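Local coordinates for prolyl 4-hydroxylase (Phytophthora capsici LT1534, PDB 6IUQ), which probably hydroxylates proline residues of target proteins or peptides as an iron(II)- and 2-oxoglutarate-dependent dioxygenase built on a double-stranded beta-helix core, at residues Pro128-Gln133 / Arg166-Leu171. Numbering follows the deposited sequence.
Sequences PQYDLQ and RKVTCL
The flat group here is the Tyr130 ring, and Lys167 lies over one of its faces. A CH-pi contact places CE of Lys167 4.1 Å from the centroid of the Tyr130 ring, 13° off its normal. A cation-pi contact places NZ of Lys167 4.8 Å from that centroid, only 4° off the normal. The methylene is thus the closer group and the ammonium the more nearly centred. Val168 reaches the ring obliquely, its CG2 lying 4.1 Å from Tyr130 CD2. The lysine gets there by bending. CG of Lys167 is anti to the backbone N (chi1 -179°); the bend at chi2 helps bring CE over the face, displaced toward the rim near CG of Tyr130, and the bend at chi4 sets NZ almost on the normal. The two side chains cross at about a right angle. The polar ends are held by other groups: NZ of Lys167 forms a hydrogen bond with Gln209 and a salt bridge with Asp211, and the Tyr130 hydroxyl is hydrogen-bonded to Asp33 and Gln209. Gln209 thus ties together both partners of the cation-pi pair. Nearer the backbone, the lysine chain makes apolar contacts. Leu132 CD2 lies 3.8 Å from Lys167 CB and 4.2 Å from Val168 CG2, so one methyl touches both strand residues. That consecutive residues both point toward the loop fits a classic beta bulge: Lys167 has a helix-like psi and, with Val168, faces Leu231 of the adjacent strand. Leu132 packs in turn on Leu120, Leu123 and Thr124 of helix 118-126. The buried contact therefore joins the loop leading from that helix to strand 139-146 with the start of strand 166-173, which runs between strands 204-209 and 224-232 in the larger sheet of the double-stranded beta-helix.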
ATOM      1  N   PRO A 128      14.440  -5.947  11.849  1.00 32.32           N
ATOM      2  CA  PRO A 128      15.594  -5.038  11.794  1.00 26.77           C
ATOM      3  C   PRO A 128      16.193  -4.933  10.396  1.00 28.03           C
ATOM      4  O   PRO A 128      16.792  -3.921  10.057  1.00 25.21           O
ATOM      5  CB  PRO A 128      16.613  -5.676  12.753  1.00 31.16           C
ATOM      6  CG  PRO A 128      15.898  -6.743  13.488  1.00 29.43           C
ATOM      7  CD  PRO A 128      14.686  -7.125  12.700  1.00 31.61           C
ATOM      8  N   GLN A 129      16.035  -5.975   9.590  1.00 29.61           N
ATOM      9  CA  GLN A 129      16.679  -6.001   8.285  1.00 30.23           C
ATOM     10  C   GLN A 129      16.136  -4.942   7.318  1.00 31.58           C
ATOM     11  O   GLN A 129      16.805  -4.613   6.337  1.00 30.15           O
ATOM     12  CB  GLN A 129      16.562  -7.393   7.657  1.00 25.66           C
ATOM     13  CG  GLN A 129      15.151  -7.927   7.449  1.00 25.97           C
ATOM     14  CD  GLN A 129      14.622  -8.696   8.663  1.00 27.48           C
ATOM     15  OE1 GLN A 129      14.973  -8.410   9.807  1.00 26.92           O
ATOM     16  NE2 GLN A 129      13.784  -9.678   8.408  1.00 28.63           N
ATOM     17  N   TYR A 130      14.945  -4.402   7.586  1.00 24.85           N
ATOM     18  CA  TYR A 130      14.353  -3.417   6.675  1.00 26.39           C
ATOM     19  C   TYR A 130      15.019  -2.052   6.828  1.00 24.26           C
ATOM     20  O   TYR A 130      14.880  -1.188   5.959  1.00 23.19           O
ATOM     21  CB  TYR A 130      12.848  -3.248   6.906  1.00 23.73           C
ATOM     22  CG  TYR A 130      11.970  -4.435   6.567  1.00 27.30           C
ATOM     23  CD1 TYR A 130      12.501  -5.638   6.084  1.00 19.38           C
ATOM     24  CD2 TYR A 130      10.588  -4.337   6.716  1.00 23.90           C
ATOM     25  CE1 TYR A 130      11.677  -6.709   5.793  1.00 19.76           C
ATOM     26  CE2 TYR A 130       9.764  -5.409   6.444  1.00 21.73           C
ATOM     27  CZ  TYR A 130      10.308  -6.581   5.987  1.00 22.91           C
ATOM     28  OH  TYR A 130       9.460  -7.615   5.713  1.00 22.46           O
ATOM     29  N   ASP A 131      15.692  -1.854   7.955  1.00 24.89           N
ATOM     30  CA  ASP A 131      16.462  -0.638   8.193  1.00 27.48           C
ATOM     31  C   ASP A 131      15.600   0.619   8.120  1.00 25.30           C
ATOM     32  O   ASP A 131      15.954   1.583   7.444  1.00 27.63           O
ATOM     33  CB  ASP A 131      17.597  -0.536   7.180  1.00 31.27           C
ATOM     34  CG  ASP A 131      18.731   0.331   7.668  1.00 45.05           C
ATOM     35  OD1 ASP A 131      18.623   0.866   8.797  1.00 47.35           O
ATOM     36  OD2 ASP A 131      19.724   0.483   6.916  1.00 52.04           O
ATOM     37  N   LEU A 132      14.465   0.608   8.811  1.00 21.28           N
ATOM     38  CA  LEU A 132      13.540   1.735   8.755  1.00 24.66           C
ATOM     39  C   LEU A 132      14.102   2.939   9.518  1.00 26.88           C
ATOM     40  O   LEU A 132      14.914   2.799  10.428  1.00 29.76           O
ATOM     41  CB  LEU A 132      12.167   1.329   9.306  1.00 16.93           C
ATOM     42  CG  LEU A 132      11.482   0.183   8.562  1.00 23.04           C
ATOM     43  CD1 LEU A 132      10.185  -0.202   9.248  1.00 24.47           C
ATOM     44  CD2 LEU A 132      11.246   0.508   7.071  1.00 19.27           C
ATOM     45  N   GLN A 133      13.659   4.125   9.134  1.00 30.36           N
ATOM     46  CA  GLN A 133      14.230   5.347   9.653  1.00 29.85           C
ATOM     47  C   GLN A 133      13.269   6.129  10.548  1.00 30.54           C
ATOM     48  O   GLN A 133      12.091   6.298  10.226  1.00 25.35           O
ATOM     49  CB  GLN A 133      14.681   6.227   8.492  1.00 35.90           C
ATOM     50  CG  GLN A 133      15.641   5.561   7.497  1.00 32.98           C
ATOM     51  CD  GLN A 133      17.027   5.406   8.060  1.00 35.22           C
ATOM     52  OE1 GLN A 133      17.450   4.303   8.413  1.00 44.44           O
ATOM     53  NE2 GLN A 133      17.744   6.515   8.168  1.00 37.59           N
ATOM     54  N   ARG A 166      10.385   4.396  -0.164  1.00 20.62           N
ATOM     55  CA  ARG A 166       9.381   3.677   0.616  1.00 19.91           C
ATOM     56  C   ARG A 166       9.653   2.196   0.745  1.00 17.74           C
ATOM     57  O   ARG A 166       9.979   1.518  -0.226  1.00 17.30           O
ATOM     58  CB  ARG A 166       8.015   3.876  -0.002  1.00 15.98           C
ATOM     59  CG  ARG A 166       7.537   5.293   0.059  1.00 18.97           C
ATOM     60  CD  ARG A 166       6.445   5.448  -0.979  1.00 24.79           C
ATOM     61  NE  ARG A 166       5.790   6.746  -0.947  1.00 23.58           N
ATOM     62  CZ  ARG A 166       4.863   7.120  -1.822  1.00 30.01           C
ATOM     63  NH1 ARG A 166       4.484   6.289  -2.806  1.00 23.52           N
ATOM     64  NH2 ARG A 166       4.307   8.322  -1.706  1.00 26.35           N
ATOM     65  N   LYS A 167       9.516   1.705   1.972  1.00 22.21           N
ATOM     66  CA  LYS A 167       9.703   0.295   2.284  1.00 17.82           C
ATOM     67  C   LYS A 167       8.391  -0.348   2.782  1.00 15.82           C
ATOM     68  O   LYS A 167       7.985  -1.378   2.272  1.00 20.66           O
ATOM     69  CB  LYS A 167      10.811   0.130   3.334  1.00 20.64           C
ATOM     70  CG  LYS A 167      11.104  -1.324   3.714  1.00 20.41           C
ATOM     71  CD  LYS A 167      11.431  -2.102   2.453  1.00 23.76           C
ATOM     72  CE  LYS A 167      11.394  -3.596   2.662  1.00 24.08           C
ATOM     73  NZ  LYS A 167      10.426  -4.172   1.694  1.00 19.79           N
ATOM     74  N   VAL A 168       7.744   0.244   3.778  1.00 13.30           N
ATOM     75  CA  VAL A 168       6.470  -0.267   4.296  1.00 13.88           C
ATOM     76  C   VAL A 168       5.310   0.687   4.055  1.00 14.97           C
ATOM     77  O   VAL A 168       5.402   1.874   4.357  1.00 17.06           O
ATOM     78  CB  VAL A 168       6.541  -0.539   5.820  1.00 18.77           C
ATOM     79  CG1 VAL A 168       5.191  -1.054   6.337  1.00 11.20           C
ATOM     80  CG2 VAL A 168       7.659  -1.521   6.124  1.00 17.84           C
ATOM     81  N   THR A 169       4.216   0.170   3.504  1.00 16.19           N
ATOM     82  CA  THR A 169       2.999   0.946   3.356  1.00 15.77           C
ATOM     83  C   THR A 169       2.026   0.608   4.473  1.00 18.73           C
ATOM     84  O   THR A 169       1.782  -0.562   4.757  1.00 16.46           O
ATOM     85  CB  THR A 169       2.320   0.684   2.005  1.00 16.96           C
ATOM     86  OG1 THR A 169       3.204   1.081   0.940  1.00 14.01           O
ATOM     87  CG2 THR A 169       0.993   1.446   1.934  1.00 10.77           C
ATOM     88  N   CYS A 170       1.481   1.641   5.112  1.00 20.89           N
ATOM     89  CA  CYS A 170       0.543   1.450   6.200  1.00 20.73           C
ATOM     90  C   CYS A 170      -0.736   2.218   5.932  1.00 23.63           C
ATOM     91  O   CYS A 170      -0.741   3.453   5.894  1.00 28.15           O
ATOM     92  CB  CYS A 170       1.151   1.886   7.533  1.00 30.20           C
ATOM     93  SG  CYS A 170      -0.082   1.819   8.869  1.00 40.07           S
ATOM     94  N   LEU A 171      -1.816   1.474   5.733  1.00 19.57           N
ATOM     95  CA  LEU A 171      -3.105   2.062   5.393  1.00 19.57           C
ATOM     96  C   LEU A 171      -4.080   1.945   6.558  1.00 18.93           C
ATOM     97  O   LEU A 171      -4.304   0.855   7.074  1.00 20.13           O
ATOM     98  CB  LEU A 171      -3.675   1.387   4.141  1.00 14.81           C
ATOM     99  CG  LEU A 171      -2.882   1.582   2.831  1.00 21.08           C
ATOM    100  CD1 LEU A 171      -3.362   0.646   1.761  1.00 23.84           C
ATOM    101  CD2 LEU A 171      -3.060   2.991   2.328  1.00 20.67           C
TER